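Long-range contact in hypothetical protein TM1553 (Thermotoga maritima, PDB 1VRM), which belongs to the ApbE family and, like its relatives, probably handles flavin, either binding FAD or transferring FMN onto target proteins: residues E133-F145 with R151-G163. Numbering follows the deposited sequence.
Sequences EALKHTGYKNVLF and RVMVKNGVKIDLG
L144 and M153 form the hydrogen-bonded pair of a short antiparallel hairpin, a worked example of how a beta ladder hands over to side-chain bonds at the open end of the hairpin. L144 N reaches M153 O at 2.8 Å, almost straight at 176°, and M153 N returns the bond to L144 O. Two residues further, past the non-hydrogen-bonded pair V143-V154, K155 N donates to N142 O at 3.0 Å.

Beyond it, polar side chains take over at the type I' turn K155-V158. N156 ND2 gives a short bond of 2.6 Å to N142 OD1, the two amides standing perpendicular and the donor above the acceptor's carbonyl plane. N142 ND2 turns back to G139 O, so both ends of its amide are engaged and its rotation is fixed, while V158 CG1 packs against CB, CG and ND2 of N142. With an alanine in its place, N156 ND2 would probably lose this acceptor and the packing over V158 CG1 would thin. The H137 ring donates from ND1 to N156 O at 2.8 Å and from NE2 to the E133 carboxylate, which ties the imidazole to both E133 of helix 128-135 and the turn.

Apolar contacts line both faces. L144 and M153, a selenomethionine, run side by side, CD1 tight against CE. On the other face chi1 of -173° swings CG1 of V143 away from its own N, and there it meets V152 CG1 at 3.8 Å, while V152 CG2 approaches the F145 ring obliquely.

Strand 79-80 extends the sheet beyond 151-154. Helix 83-98 packs against F145, helix 67-72 against V154, and R109 NH1 of helix 108-114 hydrogen-bonds to G157 O.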
# COMPACT_ATOMS: atom_id res chain seq x y z
N GLU A 133 23.30 -2.08 11.48
CA GLU A 133 22.92 -1.37 12.68
C GLU A 133 21.45 -0.95 12.60
O GLU A 133 20.72 -1.07 13.58
CB GLU A 133 23.80 -0.15 12.87
CG GLU A 133 23.36 0.75 14.03
CD GLU A 133 23.45 0.10 15.39
OE1 GLU A 133 24.30 -0.80 15.60
OE2 GLU A 133 22.62 0.45 16.27
N ALA A 134 20.99 -0.45 11.47
CA ALA A 134 19.60 -0.02 11.37
C ALA A 134 18.60 -1.17 11.56
O ALA A 134 17.47 -0.96 12.01
CB ALA A 134 19.33 0.69 10.04
N LEU A 135 19.00 -2.40 11.24
CA LEU A 135 18.12 -3.58 11.46
C LEU A 135 17.84 -3.80 12.94
O LEU A 135 16.78 -4.32 13.30
CB LEU A 135 18.75 -4.85 10.88
CG LEU A 135 18.64 -4.96 9.36
CD1 LEU A 135 19.42 -6.17 8.95
CD2 LEU A 135 17.18 -5.05 8.91
N LYS A 136 18.74 -3.36 13.83
CA LYS A 136 18.47 -3.41 15.28
C LYS A 136 17.35 -2.45 15.67
O LYS A 136 16.80 -2.54 16.76
CB LYS A 136 19.69 -3.04 16.09
CG LYS A 136 20.93 -3.85 15.78
CD LYS A 136 22.04 -3.55 16.75
CE LYS A 136 23.25 -4.45 16.55
NZ LYS A 136 23.93 -4.11 15.29
N HIS A 137 17.10 -1.49 14.79
CA HIS A 137 16.05 -0.47 14.99
C HIS A 137 14.93 -0.63 13.99
O HIS A 137 14.34 0.37 13.55
CB HIS A 137 16.68 0.90 14.92
CG HIS A 137 17.96 0.97 15.68
ND1 HIS A 137 18.02 0.67 17.04
CD2 HIS A 137 19.23 1.16 15.27
CE1 HIS A 137 19.29 0.69 17.41
NE2 HIS A 137 20.04 1.00 16.37
N THR A 138 14.62 -1.91 13.72
CA THR A 138 13.57 -2.33 12.77
C THR A 138 12.88 -3.50 13.41
O THR A 138 13.54 -4.28 14.05
CB THR A 138 14.23 -2.80 11.46
OG1 THR A 138 15.03 -1.73 10.93
CG2 THR A 138 13.18 -3.22 10.41
N GLY A 139 11.56 -3.59 13.28
CA GLY A 139 10.84 -4.81 13.70
C GLY A 139 9.52 -4.44 14.35
O GLY A 139 9.50 -3.67 15.33
N TYR A 140 8.42 -5.00 13.82
CA TYR A 140 7.08 -4.58 14.31
C TYR A 140 6.83 -4.87 15.77
O TYR A 140 5.98 -4.23 16.39
CB TYR A 140 5.95 -5.22 13.49
CG TYR A 140 5.80 -6.69 13.69
CD1 TYR A 140 6.64 -7.60 13.04
CD2 TYR A 140 4.81 -7.20 14.53
CE1 TYR A 140 6.48 -8.99 13.21
CE2 TYR A 140 4.67 -8.57 14.73
CZ TYR A 140 5.50 -9.44 14.07
OH TYR A 140 5.34 -10.80 14.27
N LYS A 141 7.52 -5.85 16.32
CA LYS A 141 7.36 -6.17 17.73
C LYS A 141 7.82 -5.05 18.68
O LYS A 141 7.55 -5.09 19.88
CB LYS A 141 8.04 -7.50 18.07
CG LYS A 141 7.41 -8.69 17.35
CD LYS A 141 8.24 -9.96 17.60
CE LYS A 141 7.64 -11.15 16.88
NZ LYS A 141 8.36 -12.41 17.24
N ASN A 142 8.50 -4.04 18.14
CA ASN A 142 8.95 -2.88 18.89
C ASN A 142 7.87 -1.82 19.04
O ASN A 142 8.10 -0.79 19.65
CB ASN A 142 10.19 -2.29 18.25
CG ASN A 142 11.36 -3.20 18.35
OD1 ASN A 142 11.84 -3.51 19.46
ND2 ASN A 142 11.84 -3.68 17.19
N VAL A 143 6.71 -2.02 18.42
CA VAL A 143 5.57 -1.12 18.63
C VAL A 143 4.67 -1.71 19.70
O VAL A 143 4.12 -2.81 19.51
CB VAL A 143 4.75 -0.95 17.37
CG1 VAL A 143 3.65 0.14 17.56
CG2 VAL A 143 5.68 -0.60 16.19
N LEU A 144 4.54 -0.98 20.81
CA LEU A 144 3.76 -1.45 21.98
C LEU A 144 2.48 -0.66 22.07
O LEU A 144 2.43 0.54 21.71
CB LEU A 144 4.55 -1.26 23.26
CG LEU A 144 5.99 -1.80 23.22
CD1 LEU A 144 6.65 -1.64 24.58
CD2 LEU A 144 6.03 -3.23 22.75
N PHE A 145 1.43 -1.34 22.56
CA PHE A 145 0.08 -0.79 22.62
C PHE A 145 -0.45 -0.80 24.03
O PHE A 145 -0.25 -1.77 24.75
CB PHE A 145 -0.83 -1.64 21.74
CG PHE A 145 -0.46 -1.60 20.30
CD1 PHE A 145 -0.88 -0.56 19.53
CD2 PHE A 145 0.31 -2.59 19.71
CE1 PHE A 145 -0.54 -0.48 18.17
CE2 PHE A 145 0.65 -2.54 18.35
CZ PHE A 145 0.25 -1.47 17.60
N ARG A 151 -2.73 4.41 23.88
CA ARG A 151 -1.41 4.95 23.71
C ARG A 151 -0.56 3.95 22.96
O ARG A 151 -0.79 2.74 23.06
CB ARG A 151 -0.75 5.29 25.06
CG ARG A 151 -1.52 6.27 25.94
CD ARG A 151 -0.76 6.68 27.19
NE ARG A 151 -0.65 5.55 28.06
CZ ARG A 151 -0.13 5.57 29.29
NH1 ARG A 151 0.39 6.69 29.79
NH2 ARG A 151 -0.16 4.46 30.01
N VAL A 152 0.44 4.48 22.26
CA VAL A 152 1.43 3.69 21.49
C VAL A 152 2.82 4.10 21.99
O VAL A 152 3.05 5.28 22.34
CB VAL A 152 1.29 3.97 19.99
CG1 VAL A 152 2.43 3.33 19.14
CG2 VAL A 152 -0.05 3.45 19.54
N MSE A 153 3.73 3.14 22.03
CA MSE A 153 5.13 3.45 22.30
C MSE A 153 5.95 2.73 21.27
O MSE A 153 5.67 1.58 20.95
CB MSE A 153 5.56 3.05 23.71
CG MSE A 153 7.08 3.25 23.85
SE MSE A 153 7.58 3.22 25.72
CE MSE A 153 7.29 1.36 26.00
N VAL A 154 7.01 3.41 20.82
CA VAL A 154 8.02 2.78 19.94
C VAL A 154 9.31 2.62 20.73
O VAL A 154 9.82 3.60 21.25
CB VAL A 154 8.28 3.51 18.63
CG1 VAL A 154 7.11 3.31 17.69
CG2 VAL A 154 8.60 5.02 18.81
N LYS A 155 9.76 1.36 20.88
CA LYS A 155 11.03 1.08 21.52
C LYS A 155 12.13 0.74 20.51
O LYS A 155 11.89 0.55 19.30
CB LYS A 155 10.92 -0.04 22.54
CG LYS A 155 10.48 -1.30 22.06
CD LYS A 155 10.50 -2.35 23.18
CE LYS A 155 10.31 -3.73 22.60
NZ LYS A 155 10.59 -4.80 23.61
N ASN A 156 13.37 0.73 21.02
CA ASN A 156 14.54 0.40 20.23
C ASN A 156 14.73 1.32 19.04
O ASN A 156 15.42 0.97 18.07
CB ASN A 156 14.51 -1.06 19.79
CG ASN A 156 14.71 -2.00 20.96
OD1 ASN A 156 15.58 -1.75 21.79
ND2 ASN A 156 13.89 -3.02 21.06
N GLY A 157 14.20 2.53 19.13
CA GLY A 157 14.42 3.54 18.13
C GLY A 157 13.68 3.28 16.84
O GLY A 157 13.96 3.93 15.83
N VAL A 158 12.67 2.42 16.86
CA VAL A 158 11.98 2.16 15.58
C VAL A 158 11.15 3.37 15.17
O VAL A 158 10.71 4.17 16.02
CB VAL A 158 11.13 0.89 15.54
CG1 VAL A 158 11.89 -0.35 15.87
CG2 VAL A 158 9.93 1.04 16.40
N LYS A 159 10.92 3.48 13.87
CA LYS A 159 10.04 4.46 13.32
C LYS A 159 9.04 3.76 12.40
O LYS A 159 9.39 2.88 11.62
CB LYS A 159 10.78 5.53 12.55
CG LYS A 159 11.66 6.42 13.47
CD LYS A 159 12.18 7.60 12.71
CE LYS A 159 12.76 8.73 13.57
NZ LYS A 159 13.20 9.97 12.78
N ILE A 160 7.79 4.19 12.49
CA ILE A 160 6.66 3.63 11.73
C ILE A 160 6.59 4.36 10.40
O ILE A 160 6.69 5.59 10.34
CB ILE A 160 5.36 3.86 12.52
CG1 ILE A 160 5.39 3.03 13.83
CG2 ILE A 160 4.16 3.60 11.66
CD1 ILE A 160 4.33 3.39 14.84
N ASP A 161 6.39 3.62 9.33
CA ASP A 161 6.08 4.20 8.02
C ASP A 161 4.90 3.38 7.47
O ASP A 161 4.99 2.15 7.39
CB ASP A 161 7.22 4.14 7.01
CG ASP A 161 6.80 4.80 5.66
OD1 ASP A 161 6.90 6.05 5.51
OD2 ASP A 161 6.29 4.08 4.78
N LEU A 162 3.81 4.07 7.12
CA LEU A 162 2.56 3.42 6.69
C LEU A 162 2.38 3.44 5.17
O LEU A 162 1.28 3.15 4.67
CB LEU A 162 1.34 4.07 7.39
CG LEU A 162 1.29 3.90 8.91
CD1 LEU A 162 0.07 4.45 9.59
CD2 LEU A 162 1.42 2.41 9.30
N GLY A 163 3.44 3.72 4.41
CA GLY A 163 3.31 3.86 2.99
C GLY A 163 2.88 2.55 2.31
O GLY A 163 2.36 2.58 1.18
O HOH W 1 12.34 1.55 12.18
O HOH W 2 9.59 -6.64 21.63